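Local structure of succinate--CoA ligase subunit alpha (Campylobacter jejuni, 6MEL) at residues A[232-237]-A[261-266]; A[211-216]-A[254-259]; A[146-151]-A[203-208]; A[228-233]-A[269-274]; A[180-185]-A[246-251]. The protein forms the alpha subunit of a two-chain CoA ligase, joining a Rossmann-type CoA-binding domain to a second alpha/beta ligase domain. One frame throughout, in Å; residues are numbered along the deposited sequence.

Interaction 1. Residues A[232-237]-A[261-266]; sequences AFIAGA and AKKEAL
NZ of Lys-262, at the end of a chain that first runs over Ile-234, is gripped by several groups at once: it makes a salt bridge to OE1 of Glu-215 and hydrogen bonds to the carbonyl oxygens of Glu-209 and Gly-211, with a weak bond to that of Gly-212. On the way there the aliphatic part does apolar work. Lys-262 CD lies 3.9 Å from CG2 of Ile-234, the two side chains crossing at about a right angle. The lysine starts with CG anti to its own carbonyl carbon (chi1 -67°) and stays extended, which takes the ammonium past the isoleucine and on to its oxygens. Lys-263 and Ile-234 slide past each other, pointing opposite ways, with Lys-263 CG 3.9 Å from Ile-234 CG1; the lysine then bends at chi3, and its NZ pairs with Asp-275. Leu-266 comes to Ile-234 tip to tip, CD1 against CD1 at 3.8 Å. The same methyl of Leu-266 also rests 3.8 Å from CB of Ala-232, two residues earlier on the strand. Ile-234 is thus wedged among three helix residues: CG2 faces Lys-262, while the CG1-CD1 branch meets Lys-263 and Leu-266. The charged ends are carried off to partners outside the apolar patch. The strand and helix segments run nearly antiparallel, their axes 8.8 Å apart at an angle of 165°. This is the strand-to-helix half of a beta-alpha-beta crossover, in which helix 259-268 lies back along strand 230-235 before the chain enters strand 272-273.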
# COMPACT_ATOMS: atom_id res chain seq x y z
N ALA A 232 -11.61 -5.82 17.94
CA ALA A 232 -10.82 -5.15 16.89
C ALA A 232 -9.41 -4.89 17.37
O ALA A 232 -9.17 -4.48 18.52
CB ALA A 232 -11.44 -3.87 16.43
N PHE A 233 -8.46 -5.16 16.46
CA PHE A 233 -7.10 -4.69 16.59
C PHE A 233 -6.75 -3.97 15.28
O PHE A 233 -6.92 -4.54 14.21
CB PHE A 233 -6.09 -5.82 16.84
CG PHE A 233 -4.66 -5.32 16.83
CD1 PHE A 233 -4.14 -4.60 17.90
CD2 PHE A 233 -3.87 -5.42 15.71
CE1 PHE A 233 -2.86 -4.07 17.87
CE2 PHE A 233 -2.59 -4.87 15.66
CZ PHE A 233 -2.10 -4.19 16.75
N ILE A 234 -6.26 -2.74 15.39
CA ILE A 234 -5.92 -1.90 14.28
C ILE A 234 -4.42 -1.67 14.34
O ILE A 234 -3.97 -0.96 15.18
CB ILE A 234 -6.67 -0.55 14.28
CG1 ILE A 234 -8.18 -0.70 14.44
CG2 ILE A 234 -6.33 0.23 13.01
CD1 ILE A 234 -8.85 -1.60 13.39
N ALA A 235 -3.68 -2.25 13.39
CA ALA A 235 -2.21 -2.10 13.38
C ALA A 235 -1.80 -0.72 12.86
O ALA A 235 -2.43 -0.15 11.97
CB ALA A 235 -1.66 -3.17 12.49
N GLY A 236 -0.68 -0.20 13.37
CA GLY A 236 -0.08 1.03 12.82
C GLY A 236 -0.19 2.26 13.71
O GLY A 236 0.03 3.35 13.23
N ALA A 237 -0.51 2.10 14.99
CA ALA A 237 -0.55 3.22 15.95
C ALA A 237 0.74 4.02 15.90
O ALA A 237 0.72 5.17 16.11
CB ALA A 237 -0.75 2.72 17.38
N ALA A 261 -7.60 7.12 14.99
CA ALA A 261 -8.93 7.54 14.54
C ALA A 261 -9.86 6.33 14.39
O ALA A 261 -11.03 6.39 14.72
CB ALA A 261 -8.87 8.33 13.25
N LYS A 262 -9.32 5.21 13.89
CA LYS A 262 -10.12 4.04 13.69
C LYS A 262 -10.49 3.43 15.06
O LYS A 262 -11.63 3.01 15.29
CB LYS A 262 -9.35 3.01 12.85
CG LYS A 262 -9.12 3.50 11.44
CD LYS A 262 -8.27 2.62 10.56
CE LYS A 262 -8.11 3.29 9.21
NZ LYS A 262 -7.79 2.31 8.17
N LYS A 263 -9.48 3.29 15.92
CA LYS A 263 -9.69 2.69 17.28
C LYS A 263 -10.72 3.49 18.10
O LYS A 263 -11.59 2.92 18.79
CB LYS A 263 -8.36 2.67 18.02
CG LYS A 263 -7.40 1.62 17.47
CD LYS A 263 -6.02 1.72 18.07
CE LYS A 263 -6.01 1.45 19.56
NZ LYS A 263 -4.64 1.52 20.11
N GLU A 264 -10.62 4.81 17.99
CA GLU A 264 -11.52 5.74 18.71
C GLU A 264 -12.95 5.59 18.19
O GLU A 264 -13.88 5.55 18.98
CB GLU A 264 -10.97 7.14 18.52
CG GLU A 264 -11.60 8.22 19.38
CD GLU A 264 -10.83 9.53 19.21
OE1 GLU A 264 -9.58 9.46 18.89
OE2 GLU A 264 -11.45 10.61 19.39
N ALA A 265 -13.13 5.49 16.87
CA ALA A 265 -14.47 5.33 16.30
C ALA A 265 -15.05 3.98 16.76
O ALA A 265 -16.19 3.89 17.17
CB ALA A 265 -14.44 5.40 14.79
N LEU A 266 -14.25 2.93 16.64
CA LEU A 266 -14.72 1.59 17.01
C LEU A 266 -15.09 1.54 18.51
O LEU A 266 -16.12 1.01 18.90
CB LEU A 266 -13.61 0.59 16.67
CG LEU A 266 -13.48 0.29 15.18
CD1 LEU A 266 -12.17 -0.42 14.90
CD2 LEU A 266 -14.66 -0.53 14.69

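Interaction 2. Residues A[211-216]-A[254-259]; sequences GGSLEV and SADESA
The carboxylate of Glu-257 receives Gly-212 at one oxygen and its own loop at the other. The Gly-212 N-H comes to OE2 from the anti side, 19° out of the carboxylate plane, at an N to OE2 distance of 2.7 Å. OE1 turns its anti lone pair to the N-H of Ser-254, with Ser-254 N 2.9 Å away, and has a further weak bond from the backbone of Gly-253. Held at both oxygens by backbone N-H groups, the flat group has little freedom to rotate. Glu-257 reaches it with an extended chain (chi2 -178°) that lays CG against the Gly-212 peptide, 3.5 Å from its N. The Glu-257 backbone joins in too: its carbonyl O takes an almost straight bond (170°) from Gly-211 N at 3.0 Å, and its CA gives a CA-H...O contact to Gly-212 O at 3.4 Å. A second carboxylate, Asp-256, has OD1 met nearly end-on by Ser-254 OG, while OD2 lies 3.8 Å from Ser-213 CB. Beside it the carbonyl O of Asp-256 is touched by CG2 of Val-216, at the start of helix 214-225. Ser-258 OG bonds back to Ala-255 O at 2.7 Å and caps the backbone N of Ala-261. The pattern is that of a short 3-10 turn running into a serine N-cap, here joined to a glycine loop that leads into helix 214-225.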
# COMPACT_ATOMS: atom_id res chain seq x y z
N GLY A 211 -4.80 3.40 6.80
CA GLY A 211 -5.08 3.67 5.37
C GLY A 211 -6.55 3.50 5.06
O GLY A 211 -7.16 2.47 5.41
N GLY A 212 -7.11 4.50 4.37
CA GLY A 212 -8.54 4.62 4.13
C GLY A 212 -9.31 4.58 5.44
O GLY A 212 -8.74 4.70 6.55
N SER A 213 -10.62 4.39 5.33
CA SER A 213 -11.49 4.60 6.52
C SER A 213 -12.53 3.49 6.63
O SER A 213 -13.56 3.67 7.26
CB SER A 213 -12.14 5.98 6.46
OG SER A 213 -12.90 6.09 5.27
N LEU A 214 -12.25 2.31 6.07
CA LEU A 214 -13.22 1.17 6.15
C LEU A 214 -13.57 0.87 7.62
O LEU A 214 -14.75 0.61 7.94
CB LEU A 214 -12.66 -0.09 5.47
CG LEU A 214 -12.69 -0.10 3.94
CD1 LEU A 214 -12.05 -1.38 3.43
CD2 LEU A 214 -14.11 0.04 3.36
N GLU A 215 -12.55 0.89 8.50
CA GLU A 215 -12.75 0.48 9.89
C GLU A 215 -13.57 1.55 10.66
O GLU A 215 -14.30 1.21 11.59
CB GLU A 215 -11.40 0.18 10.55
CG GLU A 215 -10.63 -0.96 9.89
CD GLU A 215 -9.65 -0.52 8.82
OE1 GLU A 215 -9.86 0.57 8.22
OE2 GLU A 215 -8.65 -1.23 8.60
N VAL A 216 -13.45 2.82 10.28
CA VAL A 216 -14.29 3.91 10.89
C VAL A 216 -15.75 3.68 10.49
O VAL A 216 -16.61 3.58 11.34
CB VAL A 216 -13.83 5.31 10.44
CG1 VAL A 216 -14.75 6.45 10.95
CG2 VAL A 216 -12.40 5.57 10.85
N SER A 254 -4.48 11.19 5.69
CA SER A 254 -5.17 12.18 6.54
C SER A 254 -5.56 11.54 7.88
O SER A 254 -5.51 10.32 8.00
CB SER A 254 -6.39 12.70 5.83
OG SER A 254 -7.24 11.62 5.50
N ALA A 255 -5.95 12.37 8.86
CA ALA A 255 -6.06 11.95 10.26
C ALA A 255 -7.05 10.80 10.44
O ALA A 255 -6.83 9.93 11.28
CB ALA A 255 -6.41 13.14 11.15
N ASP A 256 -8.12 10.76 9.64
CA ASP A 256 -9.15 9.70 9.75
C ASP A 256 -8.66 8.35 9.17
O ASP A 256 -9.42 7.35 9.17
CB ASP A 256 -10.47 10.16 9.11
CG ASP A 256 -10.47 10.13 7.59
OD1 ASP A 256 -9.45 10.54 6.98
OD2 ASP A 256 -11.48 9.68 7.01
N GLU A 257 -7.44 8.30 8.62
CA GLU A 257 -6.87 7.06 8.12
C GLU A 257 -5.91 6.46 9.17
O GLU A 257 -5.34 5.40 8.97
CB GLU A 257 -6.13 7.28 6.80
CG GLU A 257 -7.00 7.76 5.63
CD GLU A 257 -6.14 7.89 4.38
OE1 GLU A 257 -5.37 8.83 4.29
OE2 GLU A 257 -6.06 6.93 3.65
N SER A 258 -5.67 7.19 10.23
CA SER A 258 -4.72 6.80 11.26
C SER A 258 -5.29 5.67 12.13
O SER A 258 -6.53 5.48 12.26
CB SER A 258 -4.37 7.98 12.13
OG SER A 258 -5.49 8.27 12.98
N ALA A 259 -4.40 4.95 12.81
CA ALA A 259 -4.89 3.86 13.66
C ALA A 259 -5.71 4.45 14.82
O ALA A 259 -6.72 3.86 15.23
CB ALA A 259 -3.74 3.03 14.17

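Interaction 3. Residues A[146-151]-A[203-208]; sequences GCVGLI and AIVMIG
Strands 148-151 and 203-208 run parallel, inclined by 21°, and are laced by backbone bonds that alternate in direction: Gly-149 N to Ala-203 O, Val-205 N to Gly-149 O at 2.8 Å, Ile-151 N to Val-205 O, and Ile-207 N to Ile-151 O at 2.8 Å. A weak bond from Ala-203 N to Cys-147 O frays the start of the ladder. Gly-149 and Ile-151 therefore each use both N-H and C=O on this neighbour. Between the bonds, CA-H...O contacts fill in, as from Leu-150 CA to Val-205 O at 3.3 Å. On the face bearing Val-148, Leu-150 and Val-205, the valine of the second strand sits between the two side chains of the first. Its CG2 meets CG1 of Val-148 obliquely at 3.7 Å; its CB lies 3.7 Å from CD1 of Leu-150, with the leucine alongside and pointing the same way. Leu-150 is bent toward it by a chi2 of 25°, away from a staggered value, which suggests some strain. Helices 156-167 and 280-288 close over this face. On the other face Gly-149 has no side chain, and CD1 of Ile-151 reaches back to CG2 of Ile-204 at 3.9 Å. Phe-195 and Leu-191 of helix 188-197 pack on Ile-151 there. Buried parallel strands with helices on both faces, in the order 172-177, 148-152, 203-209, 230-235 and 272-273, are the mark of a flavodoxin-like alpha/beta domain.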
# COMPACT_ATOMS: atom_id res chain seq x y z
N GLY A 146 -13.90 -23.68 15.70
CA GLY A 146 -14.56 -23.08 16.84
C GLY A 146 -15.57 -22.03 16.41
O GLY A 146 -15.99 -21.99 15.26
N CYS A 147 -15.91 -21.15 17.35
CA CYS A 147 -17.04 -20.25 17.18
C CYS A 147 -16.58 -18.80 16.88
O CYS A 147 -17.43 -17.90 16.89
CB CYS A 147 -17.93 -20.29 18.43
SG CYS A 147 -17.14 -19.57 19.89
N VAL A 148 -15.28 -18.56 16.63
CA VAL A 148 -14.78 -17.18 16.39
C VAL A 148 -14.52 -16.95 14.89
O VAL A 148 -13.74 -17.63 14.28
CB VAL A 148 -13.55 -16.85 17.25
CG1 VAL A 148 -13.12 -15.41 17.05
CG2 VAL A 148 -13.85 -17.10 18.73
N GLY A 149 -15.21 -15.97 14.32
CA GLY A 149 -14.96 -15.50 12.96
C GLY A 149 -13.79 -14.52 12.95
O GLY A 149 -13.53 -13.86 13.99
N LEU A 150 -13.10 -14.43 11.82
CA LEU A 150 -11.89 -13.57 11.69
C LEU A 150 -11.96 -12.83 10.34
O LEU A 150 -12.14 -13.47 9.32
CB LEU A 150 -10.74 -14.57 11.73
CG LEU A 150 -9.35 -14.12 12.10
CD1 LEU A 150 -9.30 -12.87 12.93
CD2 LEU A 150 -8.63 -15.28 12.79
N ILE A 151 -11.79 -11.51 10.34
CA ILE A 151 -11.68 -10.71 9.14
C ILE A 151 -10.41 -9.89 9.26
O ILE A 151 -10.28 -9.20 10.24
CB ILE A 151 -12.89 -9.78 8.96
CG1 ILE A 151 -14.23 -10.52 9.07
CG2 ILE A 151 -12.80 -9.02 7.64
CD1 ILE A 151 -15.37 -9.60 9.45
N ALA A 203 -18.68 -14.84 17.90
CA ALA A 203 -17.94 -13.60 18.08
C ALA A 203 -17.05 -13.42 16.85
O ALA A 203 -16.73 -14.38 16.18
CB ALA A 203 -17.12 -13.68 19.34
N ILE A 204 -16.71 -12.17 16.55
CA ILE A 204 -15.88 -11.87 15.41
C ILE A 204 -14.68 -11.02 15.84
O ILE A 204 -14.86 -10.03 16.58
CB ILE A 204 -16.68 -11.14 14.32
CG1 ILE A 204 -17.93 -11.92 13.90
CG2 ILE A 204 -15.78 -10.90 13.13
CD1 ILE A 204 -19.19 -11.33 14.41
N VAL A 205 -13.50 -11.41 15.37
CA VAL A 205 -12.29 -10.59 15.46
C VAL A 205 -12.10 -9.89 14.11
O VAL A 205 -12.00 -10.55 13.08
CB VAL A 205 -11.08 -11.45 15.81
CG1 VAL A 205 -9.78 -10.63 15.82
CG2 VAL A 205 -11.26 -12.17 17.15
N MET A 206 -11.97 -8.56 14.13
CA MET A 206 -11.63 -7.78 12.97
C MET A 206 -10.23 -7.20 13.18
O MET A 206 -9.92 -6.63 14.23
CB MET A 206 -12.68 -6.70 12.63
CG MET A 206 -12.90 -5.67 13.70
SD MET A 206 -14.12 -4.44 13.17
CE MET A 206 -13.15 -3.34 12.16
N ILE A 207 -9.36 -7.43 12.19
CA ILE A 207 -7.97 -6.96 12.20
C ILE A 207 -7.82 -5.96 11.05
O ILE A 207 -8.04 -6.34 9.90
CB ILE A 207 -6.94 -8.09 12.04
CG1 ILE A 207 -7.17 -9.28 12.97
CG2 ILE A 207 -5.53 -7.52 12.20
CD1 ILE A 207 -6.84 -8.99 14.41
N GLY A 208 -7.46 -4.72 11.39
CA GLY A 208 -7.31 -3.70 10.40
C GLY A 208 -5.93 -3.11 10.44
O GLY A 208 -5.06 -3.61 11.18

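Interaction 4. Residues A[228-233]-A[269-274]; sequences KPVVAF and YGIHVV
A water joins the His-272 side chain to the Val-230 backbone at the point where the beta ladder runs out. It accepts from Val-230 N at 2.9 Å and lies 2.7 Å from His-272 ND1, in the plane of the imidazole at its edge. The water lies about where a further rung would fall; in the same part of the chain Gly-270 belongs to a Schellman motif that ends the preceding helix. The imidazole edge also lies near Val-230 O, which accepts the first regular parallel rung, from His-272 N at 2.8 Å. Ala-232 uses both its N-H and its C=O on this neighbour: its N lies 2.9 Å from His-272 O, and its O takes a bond from Val-274 N at 2.9 Å. Side chains reinforce the pairing. CG2 of Ile-271 packs on the Ala-232 face of the strand, 3.7 Å from Ala-232 CB and close to Val-230 O, and lies alongside the Val-230 side chain. It is placed there by a chi1 of -72°, which sets that branch anti to its own backbone N. On the opposite face of the sheet the Val-231 and Val-274 side chains cross, CG1 to CG2 3.9 Å. At the far end the Phe-233 ring offers its edge, not its face, to Val-274 O, with CD1 3.4 Å away and the oxygen near the ring plane. Three backbone bonds thus hold the short outer strand 272-273, and the chemistry implies that the bound water and the apolar branches add to that grip.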
# COMPACT_ATOMS: atom_id res chain seq x y z
N LYS A 228 -23.70 -9.70 17.55
CA LYS A 228 -22.59 -10.53 18.04
C LYS A 228 -21.43 -9.63 18.43
O LYS A 228 -21.19 -8.59 17.82
CB LYS A 228 -22.17 -11.57 17.00
CG LYS A 228 -23.30 -12.55 16.71
CD LYS A 228 -22.97 -13.70 15.81
CE LYS A 228 -24.22 -14.55 15.55
NZ LYS A 228 -23.98 -15.52 14.44
N PRO A 229 -20.71 -9.98 19.52
CA PRO A 229 -19.55 -9.21 19.96
C PRO A 229 -18.43 -9.19 18.91
O PRO A 229 -18.15 -10.21 18.27
CB PRO A 229 -19.01 -9.92 21.21
CG PRO A 229 -20.04 -10.97 21.55
CD PRO A 229 -20.98 -11.13 20.38
N VAL A 230 -17.77 -8.03 18.82
CA VAL A 230 -16.70 -7.78 17.91
C VAL A 230 -15.48 -7.29 18.69
O VAL A 230 -15.58 -6.34 19.50
CB VAL A 230 -17.10 -6.75 16.86
CG1 VAL A 230 -15.92 -6.43 15.96
CG2 VAL A 230 -18.29 -7.23 16.05
N VAL A 231 -14.33 -7.93 18.42
CA VAL A 231 -13.04 -7.54 18.91
C VAL A 231 -12.29 -6.95 17.73
O VAL A 231 -12.28 -7.57 16.67
CB VAL A 231 -12.28 -8.75 19.48
CG1 VAL A 231 -10.82 -8.42 19.80
CG2 VAL A 231 -12.96 -9.31 20.71
N ALA A 232 -11.61 -5.82 17.94
CA ALA A 232 -10.82 -5.15 16.89
C ALA A 232 -9.41 -4.89 17.37
O ALA A 232 -9.17 -4.48 18.52
CB ALA A 232 -11.44 -3.87 16.43
N PHE A 233 -8.46 -5.16 16.46
CA PHE A 233 -7.10 -4.69 16.59
C PHE A 233 -6.75 -3.97 15.28
O PHE A 233 -6.92 -4.54 14.21
CB PHE A 233 -6.09 -5.82 16.84
CG PHE A 233 -4.66 -5.32 16.83
CD1 PHE A 233 -4.14 -4.60 17.90
CD2 PHE A 233 -3.87 -5.42 15.71
CE1 PHE A 233 -2.86 -4.07 17.87
CE2 PHE A 233 -2.59 -4.87 15.66
CZ PHE A 233 -2.10 -4.19 16.75
N TYR A 269 -18.41 3.20 19.42
CA TYR A 269 -19.62 2.48 18.99
C TYR A 269 -19.75 1.13 19.69
O TYR A 269 -20.59 0.33 19.27
CB TYR A 269 -19.64 2.34 17.47
CG TYR A 269 -20.19 3.57 16.79
CD1 TYR A 269 -19.39 4.43 16.07
CD2 TYR A 269 -21.53 3.89 16.94
CE1 TYR A 269 -19.91 5.56 15.46
CE2 TYR A 269 -22.08 5.00 16.33
CZ TYR A 269 -21.27 5.85 15.60
OH TYR A 269 -21.85 6.92 15.01
N GLY A 270 -18.94 0.89 20.73
CA GLY A 270 -19.09 -0.33 21.60
C GLY A 270 -18.24 -1.54 21.16
O GLY A 270 -18.32 -2.60 21.79
N ILE A 271 -17.42 -1.40 20.10
CA ILE A 271 -16.53 -2.53 19.70
C ILE A 271 -15.49 -2.75 20.82
O ILE A 271 -15.03 -1.79 21.47
CB ILE A 271 -15.90 -2.28 18.31
CG1 ILE A 271 -16.93 -2.42 17.18
CG2 ILE A 271 -14.70 -3.20 18.08
CD1 ILE A 271 -18.03 -1.37 17.18
N HIS A 272 -15.10 -4.00 21.05
CA HIS A 272 -14.02 -4.28 22.01
C HIS A 272 -12.66 -4.06 21.34
O HIS A 272 -12.13 -4.95 20.69
CB HIS A 272 -14.10 -5.71 22.57
CG HIS A 272 -15.30 -6.04 23.39
ND1 HIS A 272 -16.57 -6.11 22.86
CD2 HIS A 272 -15.42 -6.38 24.70
CE1 HIS A 272 -17.43 -6.49 23.81
NE2 HIS A 272 -16.75 -6.65 24.94
N VAL A 273 -12.04 -2.92 21.61
CA VAL A 273 -10.82 -2.54 20.96
C VAL A 273 -9.66 -2.97 21.85
O VAL A 273 -9.66 -2.70 23.01
CB VAL A 273 -10.75 -1.02 20.68
CG1 VAL A 273 -9.39 -0.64 20.15
CG2 VAL A 273 -11.83 -0.59 19.71
N VAL A 274 -8.68 -3.65 21.25
CA VAL A 274 -7.49 -4.13 21.96
C VAL A 274 -6.30 -3.29 21.53
O VAL A 274 -6.08 -3.13 20.31
CB VAL A 274 -7.31 -5.62 21.59
CG1 VAL A 274 -5.97 -6.17 21.99
CG2 VAL A 274 -8.42 -6.45 22.22
O HOH W 1 -18.46 -6.06 20.87

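Interaction 5. Residues A[180-185]-A[246-251]; sequences GDPIIG and GHAGAI
The CA of Gly-180 sits over one face of the His-247 imidazole, offset toward the ring's rim, 3.9 Å from the ring centroid and 15° off the ring normal, a CH-pi contact made where a type I turn, His-247 to Ala-250, meets the loop after strand 172-177. With no side chain on Gly-180, the ring can lie directly against the backbone. The carbonyl of the same glycine is held by the turn: Gly-249 N donates to Gly-180 O at 2.9 Å in a bent bond (142°), and CB of His-247 lies 3.3 Å from that oxygen. Alongside, the Ala-248 methyl touches Pro-182 CD at 4.0 Å and lies near Asp-181 OD1. Further out, the turn is closed by its own bond from Ala-250 N to His-247 O. His-247 ND1 is hydrogen-bonded to OE2 of Glu-209, which probably limits the ring's rotation, while Asn-123 binds Asp-181 OD1 and the Gly-180 backbone. Helix 102-115 packs against Pro-182 through Val-102. The turn also lies at the subunit interface, where Gly-249 O accepts a hydrogen bond from a basic side chain of the partner protein chain.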
# COMPACT_ATOMS: atom_id res chain seq x y z
N GLY A 180 -4.49 -6.22 1.58
CA GLY A 180 -3.71 -5.06 2.03
C GLY A 180 -3.61 -3.95 0.98
O GLY A 180 -2.80 -3.04 1.13
N ASP A 181 -4.39 -4.04 -0.09
CA ASP A 181 -4.33 -3.07 -1.19
C ASP A 181 -5.36 -1.96 -0.97
O ASP A 181 -6.28 -2.05 -0.14
CB ASP A 181 -4.52 -3.77 -2.53
CG ASP A 181 -3.28 -4.50 -3.02
OD1 ASP A 181 -2.25 -4.43 -2.33
OD2 ASP A 181 -3.36 -5.10 -4.13
N PRO A 182 -5.23 -0.83 -1.69
CA PRO A 182 -6.14 0.29 -1.52
C PRO A 182 -7.56 0.00 -2.03
O PRO A 182 -8.52 0.52 -1.47
CB PRO A 182 -5.51 1.43 -2.35
CG PRO A 182 -4.15 0.94 -2.81
CD PRO A 182 -4.16 -0.56 -2.65
N ILE A 183 -7.66 -0.81 -3.07
CA ILE A 183 -8.97 -1.35 -3.50
C ILE A 183 -8.98 -2.87 -3.26
O ILE A 183 -8.12 -3.57 -3.79
CB ILE A 183 -9.23 -1.04 -4.97
CG1 ILE A 183 -9.19 0.45 -5.29
CG2 ILE A 183 -10.52 -1.69 -5.44
CD1 ILE A 183 -9.35 0.72 -6.79
N ILE A 184 -9.98 -3.34 -2.51
CA ILE A 184 -10.18 -4.72 -2.22
C ILE A 184 -11.64 -5.04 -2.48
O ILE A 184 -12.39 -4.19 -2.94
CB ILE A 184 -9.77 -5.04 -0.76
CG1 ILE A 184 -10.49 -4.15 0.25
CG2 ILE A 184 -8.24 -4.95 -0.59
CD1 ILE A 184 -10.37 -4.63 1.67
N GLY A 185 -12.02 -6.29 -2.24
CA GLY A 185 -13.36 -6.73 -2.50
C GLY A 185 -14.21 -6.70 -1.25
O GLY A 185 -14.41 -5.63 -0.64
N GLY A 246 4.85 -1.27 4.09
CA GLY A 246 4.82 -2.53 3.35
C GLY A 246 3.65 -2.59 2.38
O GLY A 246 3.81 -2.45 1.18
N HIS A 247 2.46 -2.85 2.90
CA HIS A 247 1.25 -2.94 2.04
C HIS A 247 0.98 -1.64 1.27
O HIS A 247 0.98 -0.52 1.83
CB HIS A 247 0.02 -3.18 2.91
CG HIS A 247 -0.10 -4.56 3.43
ND1 HIS A 247 -0.87 -4.82 4.51
CD2 HIS A 247 0.38 -5.74 2.97
CE1 HIS A 247 -0.85 -6.11 4.75
NE2 HIS A 247 -0.12 -6.72 3.78
N ALA A 248 0.63 -1.76 -0.02
CA ALA A 248 0.26 -0.57 -0.81
C ALA A 248 -0.84 0.24 -0.11
O ALA A 248 -0.87 1.41 -0.20
CB ALA A 248 -0.18 -1.00 -2.19
N GLY A 249 -1.77 -0.42 0.60
CA GLY A 249 -2.86 0.28 1.23
C GLY A 249 -2.49 0.91 2.57
O GLY A 249 -3.27 1.70 3.12
N ALA A 250 -1.32 0.59 3.10
CA ALA A 250 -1.01 0.95 4.48
C ALA A 250 -0.25 2.27 4.52
O ALA A 250 0.96 2.28 4.75
CB ALA A 250 -0.24 -0.15 5.17
N ILE A 251 -0.99 3.36 4.37
CA ILE A 251 -0.40 4.68 4.33
C ILE A 251 -1.42 5.66 4.91
O ILE A 251 -2.59 5.60 4.58
CB ILE A 251 0.07 5.04 2.90
CG1 ILE A 251 0.63 6.47 2.88
CG2 ILE A 251 -1.02 4.86 1.86
CD1 ILE A 251 1.51 6.75 1.67

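In the fold
Along the chain interaction 3 opens first, pairing strands 148-152 and 203-209; strand 230-235 then lies on the other side of 203-209 and is used by interactions 1 and 4. These two share Ala-232 and Phe-233, with centres about 10 Å apart, and together outline the crossover through helix 259-268 to strand 272-273. The segments of interactions 2 and 5 alternate with those of interaction 1 along the chain. Centres of interactions 1 and 2 are about 8 Å apart, linked through Lys-262; that of interaction 5 is about 12 Å from interaction 2 and 22 Å from interaction 4. Interactions 1, 3 and 4 build the sheet and its helix layer, while 2 and 5 tie loops together; interaction 5, like residues 236-237, also meets the partner chain.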